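Local coordinates for protein phosphoserine phosphatase (Homo sapiens, PDB 6HYY) that hydrolyses O-phosphoserine to serine and phosphate, as a magnesium-binding phosphatase of the haloacid dehalogenase family, at residues Y8-V13 and K169-G174; E29-C34 and A63-S68; P67-V72 and L131-N136; Q79-T84 and V112-S117; F127-K132 and Q146-S151. One frame throughout, in Å; residues are numbered along the deposited sequence.

Contacts 1, 4 and 5 belong to the core domain. Contact 1 pairs two parallel strands in the buried middle of the sheet, largely through backbone bonds. Contact 5 fastens a loop to strand 126-133 with a side-chain amide and a water, and is only partly buried. Contact 4 lays a linker on helix 109-116 with no hydrogen bond across it. Contact 2 is greasy helix packing among the cap helices, about 33 Å from contact 1 between centres, and shares Pro67 and Ser68 with contact 3. Contact 3, more open, sets helix 69-78 on the far end of strand 126-133, which it shares with contact 5.

Contact 1. Residues Y8-V13 and K169-G174; sequences YSADAV and KIIMIG
The carbonyl of Lys169 receives two backbone N-H groups: Asp11 N at 3.0 Å from Lys169 O, and Ala12 N, a weak bond. In return Asp11 takes the start of the other segment by its carboxylate. A first torsion of 59° tucks CG between its own N and carbonyl carbon, and Lys169 N meets Asp11 OD1 at 2.9 Å, nearly straight but from above the carboxylate plane. One step on, Ile171 N reaches Ala12 O at 3.0 Å. These bonds set up the parallel pairing of strands 12-16 and 170-174, neighbours in the middle of the Rossmann-like haloacid dehalogenase sheet; the first carries Asp16 at its end and the second runs straight into Asp175, both magnesium ligands. On one face Ala10 CB touches Ile171 CD1 at 3.6 Å and Val13 CG1 meets Ile173 CD1 at 3.7 Å, with helix 2-8 packed nearby. Ala12 and Ile170 turn to the other face, where helix 153-165 covers Ile170. Further out, Lys169 stretches its chain along Ser9 and gives NZ to Ser9 OG at 3.2 Å, while Leu6 O is that hydroxyl's other partner. Asp11 OD2 is held by Lys168 N.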
# COMPACT_ATOMS: atom_id res chain seq x y z
N TYR A 8 17.72 6.65 7.80
CA TYR A 8 18.83 6.92 6.89
C TYR A 8 19.76 5.74 6.69
O TYR A 8 20.61 5.79 5.80
CB TYR A 8 19.62 8.14 7.38
CG TYR A 8 18.86 9.39 7.05
CD1 TYR A 8 19.38 10.37 6.23
CD2 TYR A 8 17.56 9.53 7.50
CE1 TYR A 8 18.63 11.48 5.92
CE2 TYR A 8 16.82 10.60 7.21
CZ TYR A 8 17.34 11.57 6.43
OH TYR A 8 16.52 12.62 6.17
N SER A 9 19.61 4.68 7.47
CA SER A 9 20.38 3.46 7.27
C SER A 9 19.74 2.51 6.27
O SER A 9 20.36 1.50 5.91
CB SER A 9 20.58 2.74 8.61
OG SER A 9 19.35 2.19 9.07
N ALA A 10 18.53 2.79 5.81
CA ALA A 10 17.81 1.89 4.92
C ALA A 10 18.33 2.01 3.49
O ALA A 10 18.58 3.11 3.01
CB ALA A 10 16.32 2.19 4.94
N ASP A 11 18.45 0.88 2.80
CA ASP A 11 18.66 0.98 1.36
C ASP A 11 17.41 0.66 0.55
O ASP A 11 17.42 0.86 -0.66
CB ASP A 11 19.85 0.12 0.88
CG ASP A 11 19.71 -1.34 1.19
OD1 ASP A 11 18.83 -1.74 1.96
OD2 ASP A 11 20.54 -2.11 0.64
N ALA A 12 16.32 0.23 1.20
CA ALA A 12 15.05 0.09 0.51
C ALA A 12 13.94 0.42 1.51
O ALA A 12 14.03 0.08 2.69
CB ALA A 12 14.85 -1.32 -0.08
N VAL A 13 12.91 1.11 1.03
CA VAL A 13 11.75 1.43 1.85
C VAL A 13 10.51 0.98 1.09
O VAL A 13 10.34 1.34 -0.07
CB VAL A 13 11.67 2.93 2.18
CG1 VAL A 13 10.32 3.24 2.86
CG2 VAL A 13 12.83 3.37 3.03
N LYS A 169 19.05 -3.41 4.31
CA LYS A 169 18.17 -2.92 5.36
C LYS A 169 16.89 -2.41 4.68
O LYS A 169 16.90 -1.32 4.11
CB LYS A 169 18.85 -1.83 6.17
CG LYS A 169 17.98 -1.31 7.32
CD LYS A 169 18.84 -0.84 8.47
CE LYS A 169 18.09 -0.92 9.79
NZ LYS A 169 18.91 -0.36 10.91
N ILE A 170 15.83 -3.20 4.77
CA ILE A 170 14.52 -2.85 4.22
C ILE A 170 13.60 -2.41 5.35
O ILE A 170 13.41 -3.13 6.33
CB ILE A 170 13.89 -4.03 3.47
CG1 ILE A 170 14.81 -4.55 2.38
CG2 ILE A 170 12.56 -3.63 2.83
CD1 ILE A 170 14.25 -5.81 1.73
N ILE A 171 12.99 -1.24 5.20
CA ILE A 171 12.03 -0.72 6.18
C ILE A 171 10.64 -0.80 5.56
O ILE A 171 10.46 -0.41 4.40
CB ILE A 171 12.36 0.72 6.59
CG1 ILE A 171 13.76 0.78 7.23
CG2 ILE A 171 11.29 1.28 7.53
CD1 ILE A 171 14.13 2.14 7.78
N MET A 172 9.68 -1.31 6.33
CA MET A 172 8.27 -1.29 5.94
C MET A 172 7.57 -0.13 6.65
O MET A 172 7.79 0.07 7.84
CB MET A 172 7.59 -2.60 6.34
CG MET A 172 6.10 -2.62 6.06
SD MET A 172 5.77 -2.98 4.32
CE MET A 172 4.18 -2.19 4.04
N ILE A 173 6.78 0.65 5.90
CA ILE A 173 6.03 1.79 6.45
C ILE A 173 4.57 1.61 6.13
O ILE A 173 4.21 1.48 4.95
CB ILE A 173 6.55 3.12 5.89
CG1 ILE A 173 8.04 3.29 6.24
CG2 ILE A 173 5.69 4.29 6.44
CD1 ILE A 173 8.65 4.64 5.87
N GLY A 174 3.72 1.63 7.16
CA GLY A 174 2.30 1.46 6.90
C GLY A 174 1.48 1.71 8.15
O GLY A 174 2.02 1.88 9.25

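Contact 2. Residues E29-C34 and A63-S68; sequences ELAKIC and ALIQPS
Ile65 is the knot of this contact, touching Ala31 and Cys34 with different branches. With CG1 beside the backbone N (chi1 -63°), the CG2 methyl is left anti to N and meets Cys34 SG at 3.7 Å, while the longer branch lies by the methyl of Ala31, with Ile65 CD1 4.0 Å from Ala31 CB. Where the backbones come nearest, at Ala31 and Ile65, the CA atoms are 5.7 Å apart. Leu30 handles the other end: its CD2 meets the Pro67 ring at 3.9 Å from Pro67 CB, the two side chains crossing at about a right angle. The sulfur of Cys34 reaches this ring too, lying 4.3 Å from Pro67 CB, so it touches both Ile65 and the proline. No hydrogen bond crosses between the segments; the fit is entirely one of apolar surfaces.

That tight part is made by the buried Leu30, Ala31, Ile65 and Pro67. Toward solvent the contact is looser: Cys34 is partly exposed, and beyond it the exposed Gln66 points away from the other helix. Gln66, with positive phi, brings helix 54-65 to its end, and its NE2 gives a weak bond back to Ala63 O; Pro67 follows directly, its ring facing Leu30.

All of this is consistent with the helical cap that many members of this family insert after the first strand. Helix 37-46 closes over Ala31 and Ile65 through Val40. Helix 69-78 packs Val72 and Leu75 on Leu30, and Gln71 on Cys34.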
# COMPACT_ATOMS: atom_id res chain seq x y z
N GLU A 29 -12.87 3.11 -2.72
CA GLU A 29 -13.13 4.15 -3.70
C GLU A 29 -13.66 3.56 -5.00
O GLU A 29 -14.52 4.17 -5.66
CB GLU A 29 -11.85 4.95 -3.95
CG GLU A 29 -11.38 5.66 -2.71
CD GLU A 29 -12.38 6.71 -2.25
OE1 GLU A 29 -12.92 6.60 -1.13
OE2 GLU A 29 -12.64 7.63 -3.05
N LEU A 30 -13.17 2.39 -5.38
CA LEU A 30 -13.72 1.69 -6.54
C LEU A 30 -15.17 1.31 -6.29
O LEU A 30 -16.02 1.46 -7.18
CB LEU A 30 -12.87 0.46 -6.85
CG LEU A 30 -13.18 -0.30 -8.14
CD1 LEU A 30 -13.17 0.64 -9.32
CD2 LEU A 30 -12.15 -1.43 -8.31
N ALA A 31 -15.48 0.83 -5.09
CA ALA A 31 -16.85 0.51 -4.74
C ALA A 31 -17.74 1.74 -4.80
O ALA A 31 -18.92 1.63 -5.16
CB ALA A 31 -16.91 -0.13 -3.36
N LYS A 32 -17.20 2.90 -4.44
CA LYS A 32 -17.96 4.15 -4.56
C LYS A 32 -18.32 4.43 -6.01
O LYS A 32 -19.49 4.67 -6.34
CB LYS A 32 -17.15 5.31 -3.98
CG LYS A 32 -17.23 5.47 -2.47
CD LYS A 32 -16.49 6.73 -2.01
CE LYS A 32 -16.68 7.00 -0.52
NZ LYS A 32 -16.23 5.88 0.34
N ILE A 33 -17.31 4.40 -6.89
CA ILE A 33 -17.52 4.59 -8.33
C ILE A 33 -18.56 3.62 -8.86
O ILE A 33 -19.35 3.97 -9.76
CB ILE A 33 -16.17 4.45 -9.06
CG1 ILE A 33 -15.39 5.76 -9.00
CG2 ILE A 33 -16.36 3.99 -10.51
CD1 ILE A 33 -15.86 6.81 -10.00
N CYS A 34 -18.61 2.41 -8.31
CA CYS A 34 -19.50 1.35 -8.78
C CYS A 34 -20.80 1.26 -7.99
O CYS A 34 -21.62 0.39 -8.28
CB CYS A 34 -18.77 0.01 -8.74
SG CYS A 34 -17.35 -0.06 -9.86
N ALA A 63 -16.93 -9.47 -5.87
CA ALA A 63 -18.20 -10.03 -6.33
C ALA A 63 -19.33 -9.02 -6.20
O ALA A 63 -20.26 -9.02 -7.03
CB ALA A 63 -18.51 -11.31 -5.55
N LEU A 64 -19.29 -8.15 -5.19
CA LEU A 64 -20.29 -7.08 -5.10
C LEU A 64 -19.98 -5.93 -6.05
O LEU A 64 -20.91 -5.29 -6.56
CB LEU A 64 -20.37 -6.55 -3.67
CG LEU A 64 -20.77 -7.52 -2.57
CD1 LEU A 64 -20.80 -6.80 -1.23
CD2 LEU A 64 -22.11 -8.19 -2.86
N ILE A 65 -18.70 -5.64 -6.30
CA ILE A 65 -18.34 -4.48 -7.10
C ILE A 65 -18.50 -4.78 -8.59
O ILE A 65 -19.06 -3.97 -9.34
CB ILE A 65 -16.90 -4.04 -6.77
CG1 ILE A 65 -16.81 -3.59 -5.31
CG2 ILE A 65 -16.45 -2.94 -7.71
CD1 ILE A 65 -15.37 -3.50 -4.79
N GLN A 66 -17.98 -5.92 -9.04
CA GLN A 66 -17.96 -6.29 -10.46
C GLN A 66 -17.42 -5.15 -11.32
O GLN A 66 -18.11 -4.69 -12.25
CB GLN A 66 -19.34 -6.72 -10.93
CG GLN A 66 -19.96 -7.81 -10.09
CD GLN A 66 -19.94 -9.15 -10.78
OE1 GLN A 66 -20.27 -9.26 -11.96
NE2 GLN A 66 -19.56 -10.19 -10.04
N PRO A 67 -16.21 -4.67 -11.06
CA PRO A 67 -15.74 -3.45 -11.73
C PRO A 67 -15.41 -3.70 -13.19
O PRO A 67 -14.65 -4.61 -13.52
CB PRO A 67 -14.49 -3.07 -10.93
CG PRO A 67 -13.97 -4.38 -10.46
CD PRO A 67 -15.18 -5.24 -10.18
N SER A 68 -15.97 -2.87 -14.06
CA SER A 68 -15.60 -2.95 -15.46
C SER A 68 -14.31 -2.18 -15.70
O SER A 68 -13.91 -1.33 -14.89
CB SER A 68 -16.73 -2.42 -16.35
OG SER A 68 -16.73 -1.00 -16.36

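Contact 3. Residues P67-V72 and L131-N136; sequences PSREQV and LKFYFN
A first torsion of -50° puts CG of Phe133 opposite its own carbonyl carbon and lays the ring against the start of helix 69-78, where Arg69, with CG anti to N, sends its extended chain away and offers the ring its root. This is probably a cap-to-core junction: a helix of the cap begins against the end of strand 126-133. The CH-pi contact is made by Arg69 CB, which stands 4.0 Å from the Phe133 ring centroid and 15° off the ring normal. Val72 works deeper in, its CG2 lying 4.0 Å from Leu131 CD1 and 4.1 Å from Phe133 CZ, so that one methyl touches both strand residues. Pro67 closes that inner end, its CG near Leu131 CD1, with Leu62 and Tyr139 also packed on both.

The helix start is fixed by a capping box. Gln71 N gives to Ser68 OG at 3.1 Å, and Ser68 N gives to Gln71 OE1 at 3.0 Å, an almost straight bond (175°) on a lone pair of the amide oxygen. Just before the box, Pro67 O, buried here with no polar partner in the model, lies in the plane of the Phe133 ring at its edge, 3.5 Å from Phe133 CE1.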
# COMPACT_ATOMS: atom_id res chain seq x y z
N PRO A 67 -16.21 -4.67 -11.06
CA PRO A 67 -15.74 -3.45 -11.73
C PRO A 67 -15.41 -3.70 -13.19
O PRO A 67 -14.65 -4.61 -13.52
CB PRO A 67 -14.49 -3.07 -10.93
CG PRO A 67 -13.97 -4.38 -10.46
CD PRO A 67 -15.18 -5.24 -10.18
N SER A 68 -15.97 -2.87 -14.06
CA SER A 68 -15.60 -2.95 -15.46
C SER A 68 -14.31 -2.18 -15.70
O SER A 68 -13.91 -1.33 -14.89
CB SER A 68 -16.73 -2.42 -16.35
OG SER A 68 -16.73 -1.00 -16.36
N ARG A 69 -13.65 -2.48 -16.81
CA ARG A 69 -12.43 -1.75 -17.13
C ARG A 69 -12.71 -0.26 -17.28
O ARG A 69 -11.92 0.57 -16.83
CB ARG A 69 -11.78 -2.31 -18.40
CG ARG A 69 -10.42 -1.68 -18.68
CD ARG A 69 -9.70 -2.28 -19.88
NE ARG A 69 -8.38 -1.68 -20.02
CZ ARG A 69 -8.14 -0.53 -20.62
NH1 ARG A 69 -9.14 0.16 -21.17
NH2 ARG A 69 -6.91 -0.05 -20.69
N GLU A 70 -13.84 0.09 -17.90
CA GLU A 70 -14.22 1.49 -18.03
C GLU A 70 -14.44 2.15 -16.67
O GLU A 70 -14.11 3.33 -16.49
CB GLU A 70 -15.47 1.62 -18.90
CG GLU A 70 -16.10 3.01 -18.93
CD GLU A 70 -16.93 3.25 -20.18
OE1 GLU A 70 -17.18 2.29 -20.94
OE2 GLU A 70 -17.32 4.42 -20.41
N GLN A 71 -14.98 1.41 -15.70
CA GLN A 71 -15.18 2.00 -14.38
C GLN A 71 -13.84 2.21 -13.67
O GLN A 71 -13.66 3.20 -12.95
CB GLN A 71 -16.09 1.12 -13.54
CG GLN A 71 -17.56 1.21 -13.95
CD GLN A 71 -18.45 0.21 -13.23
OE1 GLN A 71 -18.11 -0.97 -13.10
NE2 GLN A 71 -19.59 0.68 -12.73
N VAL A 72 -12.90 1.28 -13.84
CA VAL A 72 -11.58 1.49 -13.27
C VAL A 72 -10.92 2.69 -13.93
O VAL A 72 -10.33 3.55 -13.25
CB VAL A 72 -10.73 0.22 -13.39
CG1 VAL A 72 -9.31 0.51 -12.93
CG2 VAL A 72 -11.34 -0.92 -12.60
N LEU A 131 -6.50 -7.00 -11.50
CA LEU A 131 -7.85 -7.31 -11.96
C LEU A 131 -7.81 -7.91 -13.37
O LEU A 131 -6.95 -7.59 -14.18
CB LEU A 131 -8.72 -6.06 -11.96
CG LEU A 131 -9.07 -5.44 -10.61
CD1 LEU A 131 -9.70 -4.07 -10.82
CD2 LEU A 131 -9.98 -6.34 -9.81
N LYS A 132 -8.78 -8.78 -13.64
CA LYS A 132 -8.97 -9.38 -14.96
C LYS A 132 -10.29 -8.89 -15.56
O LYS A 132 -11.27 -8.67 -14.84
CB LYS A 132 -8.97 -10.91 -14.89
CG LYS A 132 -7.66 -11.53 -14.39
CD LYS A 132 -7.71 -13.06 -14.40
CE LYS A 132 -6.41 -13.67 -13.87
NZ LYS A 132 -6.40 -15.16 -13.97
N PHE A 133 -10.29 -8.73 -16.88
CA PHE A 133 -11.45 -8.25 -17.62
C PHE A 133 -11.65 -9.10 -18.87
O PHE A 133 -10.69 -9.58 -19.48
CB PHE A 133 -11.27 -6.79 -18.02
CG PHE A 133 -10.88 -5.89 -16.88
CD1 PHE A 133 -11.84 -5.38 -16.03
CD2 PHE A 133 -9.54 -5.59 -16.66
CE1 PHE A 133 -11.48 -4.55 -14.97
CE2 PHE A 133 -9.17 -4.77 -15.61
CZ PHE A 133 -10.14 -4.25 -14.76
N TYR A 134 -12.91 -9.28 -19.24
CA TYR A 134 -13.19 -9.92 -20.51
C TYR A 134 -12.97 -8.93 -21.66
O TYR A 134 -12.69 -7.75 -21.45
CB TYR A 134 -14.61 -10.49 -20.51
CG TYR A 134 -14.76 -11.64 -19.54
CD1 TYR A 134 -14.01 -12.80 -19.70
CD2 TYR A 134 -15.64 -11.57 -18.47
CE1 TYR A 134 -14.13 -13.86 -18.83
CE2 TYR A 134 -15.78 -12.63 -17.59
CZ TYR A 134 -15.01 -13.78 -17.77
OH TYR A 134 -15.12 -14.85 -16.92
N PHE A 135 -13.09 -9.43 -22.89
CA PHE A 135 -12.81 -8.61 -24.06
C PHE A 135 -13.65 -7.34 -24.07
O PHE A 135 -13.17 -6.27 -24.48
CB PHE A 135 -13.05 -9.44 -25.33
CG PHE A 135 -12.64 -8.76 -26.59
CD1 PHE A 135 -11.30 -8.61 -26.92
CD2 PHE A 135 -13.60 -8.26 -27.47
CE1 PHE A 135 -10.92 -7.98 -28.08
CE2 PHE A 135 -13.23 -7.63 -28.64
CZ PHE A 135 -11.89 -7.49 -28.95
N ASN A 136 -14.89 -7.43 -23.60
CA ASN A 136 -15.82 -6.30 -23.57
C ASN A 136 -15.65 -5.44 -22.32
O ASN A 136 -16.41 -4.49 -22.13
CB ASN A 136 -17.27 -6.80 -23.66
CG ASN A 136 -17.73 -7.58 -22.43
OD1 ASN A 136 -16.93 -8.00 -21.58
ND2 ASN A 136 -19.04 -7.80 -22.33

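Contact 4. Residues Q79-T84 and V112-S117; sequences QPPHLT and VEHVAS
Val115 meets two residues of the extended linker with its two methyls: Val115 CG2 lies 3.8 Å from Pro81 CG, and Val115 CG1 lies 3.8 Å from Leu83 CD2. The valine's first torsion (chi1 171°) splits the branches this way, and the leucine and valine run antiparallel alongside one another.

Next is the histidine. His114, with CG anti to the backbone N, carries its imidazole toward the two prolines. Pro80 CB comes within 3.6 Å of His114 NE2 and Pro81 CD within 4.1 Å of His114 CD2, both approaching the ring obliquely.

Hydrogen bonding across the two segments is absent. The linker 79-84, which probably brings the chain from the cap back to the core, spends backbone bonds on the outgoing linker instead: His82 pairs with Arg23 and Thr84 with Val21, while Thr84 OG1 binds Thr20 O and Asn195 ND2. Helix 109-116 meanwhile turns Val112 and Ala116 to the sheet, on Leu103 and Val126. Across the two segments, then, the contact rests on the fit of prolines, leucine, valine and the imidazole, with no hydrogen bond to fix it, while the linker's backbone bonds are made with residues 21 to 23.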
# COMPACT_ATOMS: atom_id res chain seq x y z
N GLN A 79 -11.78 10.51 -10.38
CA GLN A 79 -11.69 10.52 -8.92
C GLN A 79 -10.39 9.85 -8.49
O GLN A 79 -10.39 8.87 -7.75
CB GLN A 79 -12.90 9.83 -8.29
CG GLN A 79 -14.18 10.67 -8.32
CD GLN A 79 -15.42 9.85 -8.03
OE1 GLN A 79 -15.39 8.90 -7.24
NE2 GLN A 79 -16.53 10.21 -8.67
N PRO A 80 -9.24 10.39 -8.92
CA PRO A 80 -7.97 9.78 -8.55
C PRO A 80 -7.76 9.84 -7.05
O PRO A 80 -8.23 10.79 -6.39
CB PRO A 80 -6.93 10.63 -9.30
CG PRO A 80 -7.59 11.98 -9.40
CD PRO A 80 -9.04 11.69 -9.60
N PRO A 81 -7.08 8.87 -6.47
CA PRO A 81 -6.83 8.92 -5.03
C PRO A 81 -5.91 10.08 -4.67
O PRO A 81 -5.06 10.50 -5.46
CB PRO A 81 -6.16 7.57 -4.74
CG PRO A 81 -5.52 7.20 -6.03
CD PRO A 81 -6.45 7.69 -7.11
N HIS A 82 -6.12 10.60 -3.47
CA HIS A 82 -5.34 11.74 -2.99
C HIS A 82 -4.09 11.27 -2.27
O HIS A 82 -4.18 10.49 -1.32
CB HIS A 82 -6.17 12.59 -2.05
CG HIS A 82 -7.25 13.36 -2.75
ND1 HIS A 82 -7.57 14.65 -2.43
CD2 HIS A 82 -8.05 13.01 -3.79
CE1 HIS A 82 -8.54 15.07 -3.22
NE2 HIS A 82 -8.85 14.10 -4.05
N LEU A 83 -2.94 11.77 -2.69
CA LEU A 83 -1.71 11.47 -1.98
C LEU A 83 -1.71 12.14 -0.60
O LEU A 83 -2.15 13.29 -0.43
CB LEU A 83 -0.49 11.90 -2.78
CG LEU A 83 -0.30 11.22 -4.13
CD1 LEU A 83 0.90 11.80 -4.86
CD2 LEU A 83 -0.07 9.74 -3.93
N THR A 84 -1.23 11.41 0.38
CA THR A 84 -1.11 11.93 1.73
C THR A 84 -0.11 13.08 1.75
O THR A 84 0.93 13.01 1.09
CB THR A 84 -0.63 10.80 2.64
OG1 THR A 84 -1.55 9.71 2.56
CG2 THR A 84 -0.41 11.25 4.08
N VAL A 112 -2.68 1.51 -8.41
CA VAL A 112 -1.40 1.74 -7.73
C VAL A 112 -0.32 2.20 -8.71
O VAL A 112 0.59 2.96 -8.34
CB VAL A 112 -0.97 0.47 -6.97
CG1 VAL A 112 0.40 0.69 -6.31
CG2 VAL A 112 -2.01 0.10 -5.91
N GLU A 113 -0.38 1.75 -9.97
CA GLU A 113 0.58 2.25 -10.95
C GLU A 113 0.36 3.73 -11.24
O GLU A 113 1.32 4.45 -11.51
CB GLU A 113 0.50 1.43 -12.24
CG GLU A 113 1.20 0.08 -12.14
CD GLU A 113 1.41 -0.59 -13.49
OE1 GLU A 113 0.84 -0.12 -14.49
OE2 GLU A 113 2.15 -1.60 -13.54
N HIS A 114 -0.90 4.19 -11.21
CA HIS A 114 -1.19 5.62 -11.31
C HIS A 114 -0.54 6.38 -10.16
O HIS A 114 0.11 7.41 -10.36
CB HIS A 114 -2.70 5.83 -11.34
CG HIS A 114 -3.13 7.25 -11.14
ND1 HIS A 114 -3.12 8.18 -12.16
CD2 HIS A 114 -3.58 7.90 -10.04
CE1 HIS A 114 -3.54 9.34 -11.70
NE2 HIS A 114 -3.82 9.20 -10.41
N VAL A 115 -0.68 5.86 -8.93
CA VAL A 115 -0.05 6.49 -7.77
C VAL A 115 1.47 6.49 -7.92
O VAL A 115 2.13 7.51 -7.70
CB VAL A 115 -0.50 5.77 -6.49
CG1 VAL A 115 0.29 6.24 -5.28
CG2 VAL A 115 -1.98 5.97 -6.26
N ALA A 116 2.05 5.34 -8.30
CA ALA A 116 3.50 5.26 -8.49
C ALA A 116 3.98 6.24 -9.55
O ALA A 116 5.02 6.90 -9.37
CB ALA A 116 3.89 3.84 -8.88
N SER A 117 3.23 6.35 -10.65
CA SER A 117 3.38 7.38 -11.66
C SER A 117 2.65 8.66 -11.28
O SER A 117 1.92 9.25 -12.06
CB SER A 117 2.88 6.86 -12.99
OG SER A 117 3.11 7.82 -13.99

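Contact 5. Residues F127-K132 and Q146-S151; sequences FANRLK and QPTAES
Asn129 reaches Thr148 with its side-chain amide and ties the short 3-10 turn 147-149 to strand 126-133, beside the break in that strand at Arg130. This is where the loop toward helix 153-165 packs against the Rossmann-like sheet, and the asparagine side chain lies about 6 Å from the bound serine.

Asn129 ND2 has two acceptors. Thr148 O takes one N-H at 3.1 Å from Asn129 ND2; the oxygen lies close to the amide plane, but the donor stands well above the carbonyl plane (65°), off any lone pair. The other partner is Gly106 O, in a residue of the serine pocket, so the amide is braced between turn and pocket. The amide oxygen, Asn129 OD1, has Thr148 OG1 at 3.2 Å, a weak and unsettled bond. Ala149 N also comes close to OD1, but at a poor angle; its proton goes to Gln146 O within the turn, 3.0 Å from Ala149 N.

Gln146 is satisfied from two directions. Its OE1 accepts a hydrogen bond from a water 3.1 Å away, and that water accepts from Ala128 N at 3.1 Å, giving the strand an indirect link to the loop. Its NE2 is held by Asp143 OD2. The bend at chi2 (-65°) folds this amide back over the strand.

The remaining touches are carbon against polar atoms: Thr148 CG2 rests 4.0 Å from Phe127 O, and Arg130 CD lies 3.9 Å from Gln146 NE2, with guanidinium and amide planes 88° apart.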
# COMPACT_ATOMS: atom_id res chain seq x y z
N PHE A 127 3.87 -3.70 -6.29
CA PHE A 127 3.36 -5.04 -6.03
C PHE A 127 1.93 -4.88 -5.55
O PHE A 127 1.69 -4.28 -4.50
CB PHE A 127 4.21 -5.77 -4.99
CG PHE A 127 5.61 -6.09 -5.44
CD1 PHE A 127 6.61 -5.14 -5.35
CD2 PHE A 127 5.92 -7.34 -5.94
CE1 PHE A 127 7.92 -5.44 -5.77
CE2 PHE A 127 7.21 -7.66 -6.34
CZ PHE A 127 8.20 -6.71 -6.27
N ALA A 128 0.99 -5.39 -6.34
CA ALA A 128 -0.43 -5.23 -6.03
C ALA A 128 -1.21 -6.31 -6.76
O ALA A 128 -0.67 -7.05 -7.58
CB ALA A 128 -0.92 -3.83 -6.41
N ASN A 129 -2.50 -6.38 -6.45
CA ASN A 129 -3.34 -7.36 -7.12
C ASN A 129 -3.69 -6.88 -8.53
O ASN A 129 -3.60 -5.70 -8.86
CB ASN A 129 -4.59 -7.62 -6.29
CG ASN A 129 -4.25 -8.44 -5.08
OD1 ASN A 129 -3.55 -9.45 -5.20
ND2 ASN A 129 -4.66 -7.99 -3.90
N ARG A 130 -4.02 -7.84 -9.40
CA ARG A 130 -4.24 -7.56 -10.82
C ARG A 130 -5.66 -7.97 -11.16
O ARG A 130 -5.99 -9.16 -11.10
CB ARG A 130 -3.25 -8.31 -11.71
CG ARG A 130 -1.80 -7.94 -11.50
CD ARG A 130 -0.96 -8.60 -12.58
NE ARG A 130 -0.98 -7.82 -13.81
CZ ARG A 130 -0.35 -8.16 -14.93
NH1 ARG A 130 0.36 -9.29 -14.97
NH2 ARG A 130 -0.42 -7.38 -16.00
N LEU A 131 -6.50 -7.00 -11.50
CA LEU A 131 -7.85 -7.31 -11.96
C LEU A 131 -7.81 -7.91 -13.37
O LEU A 131 -6.95 -7.59 -14.18
CB LEU A 131 -8.72 -6.06 -11.96
CG LEU A 131 -9.07 -5.44 -10.61
CD1 LEU A 131 -9.70 -4.07 -10.82
CD2 LEU A 131 -9.98 -6.34 -9.81
N LYS A 132 -8.78 -8.78 -13.64
CA LYS A 132 -8.97 -9.38 -14.96
C LYS A 132 -10.29 -8.89 -15.56
O LYS A 132 -11.27 -8.67 -14.84
CB LYS A 132 -8.97 -10.91 -14.89
CG LYS A 132 -7.66 -11.53 -14.39
CD LYS A 132 -7.71 -13.06 -14.40
CE LYS A 132 -6.41 -13.67 -13.87
NZ LYS A 132 -6.40 -15.16 -13.97
N GLN A 146 -0.71 -13.74 -7.32
CA GLN A 146 0.07 -12.63 -6.77
C GLN A 146 0.27 -12.84 -5.27
O GLN A 146 -0.64 -13.29 -4.58
CB GLN A 146 -0.64 -11.29 -7.00
CG GLN A 146 -0.66 -10.84 -8.45
CD GLN A 146 0.73 -10.55 -8.99
OE1 GLN A 146 1.55 -9.92 -8.32
NE2 GLN A 146 1.00 -11.01 -10.20
N PRO A 147 1.46 -12.52 -4.74
CA PRO A 147 1.62 -12.63 -3.28
C PRO A 147 0.66 -11.74 -2.52
O PRO A 147 0.21 -12.13 -1.44
CB PRO A 147 3.08 -12.21 -3.05
CG PRO A 147 3.49 -11.48 -4.28
CD PRO A 147 2.70 -12.09 -5.40
N THR A 148 0.28 -10.59 -3.09
CA THR A 148 -0.66 -9.71 -2.43
C THR A 148 -2.10 -10.24 -2.47
O THR A 148 -2.99 -9.59 -1.91
CB THR A 148 -0.58 -8.31 -3.05
OG1 THR A 148 -0.65 -8.42 -4.48
CG2 THR A 148 0.77 -7.67 -2.69
N ALA A 149 -2.36 -11.40 -3.08
CA ALA A 149 -3.71 -11.96 -3.05
C ALA A 149 -3.97 -12.81 -1.81
O ALA A 149 -5.13 -13.18 -1.57
CB ALA A 149 -3.96 -12.80 -4.31
N GLU A 150 -2.93 -13.12 -1.04
CA GLU A 150 -2.99 -14.01 0.11
C GLU A 150 -2.72 -13.24 1.40
O GLU A 150 -2.13 -12.16 1.39
CB GLU A 150 -1.95 -15.13 -0.02
CG GLU A 150 -2.04 -15.96 -1.30
CD GLU A 150 -0.67 -16.27 -1.91
OE1 GLU A 150 -0.54 -16.13 -3.15
OE2 GLU A 150 0.26 -16.65 -1.17
N SER A 151 -3.17 -13.80 2.52
CA SER A 151 -2.76 -13.30 3.82
C SER A 151 -1.25 -13.43 3.97
O SER A 151 -0.64 -14.39 3.49
CB SER A 151 -3.48 -14.05 4.94
OG SER A 151 -4.79 -13.55 5.14
O HOH W 1 1.75 -6.93 -8.89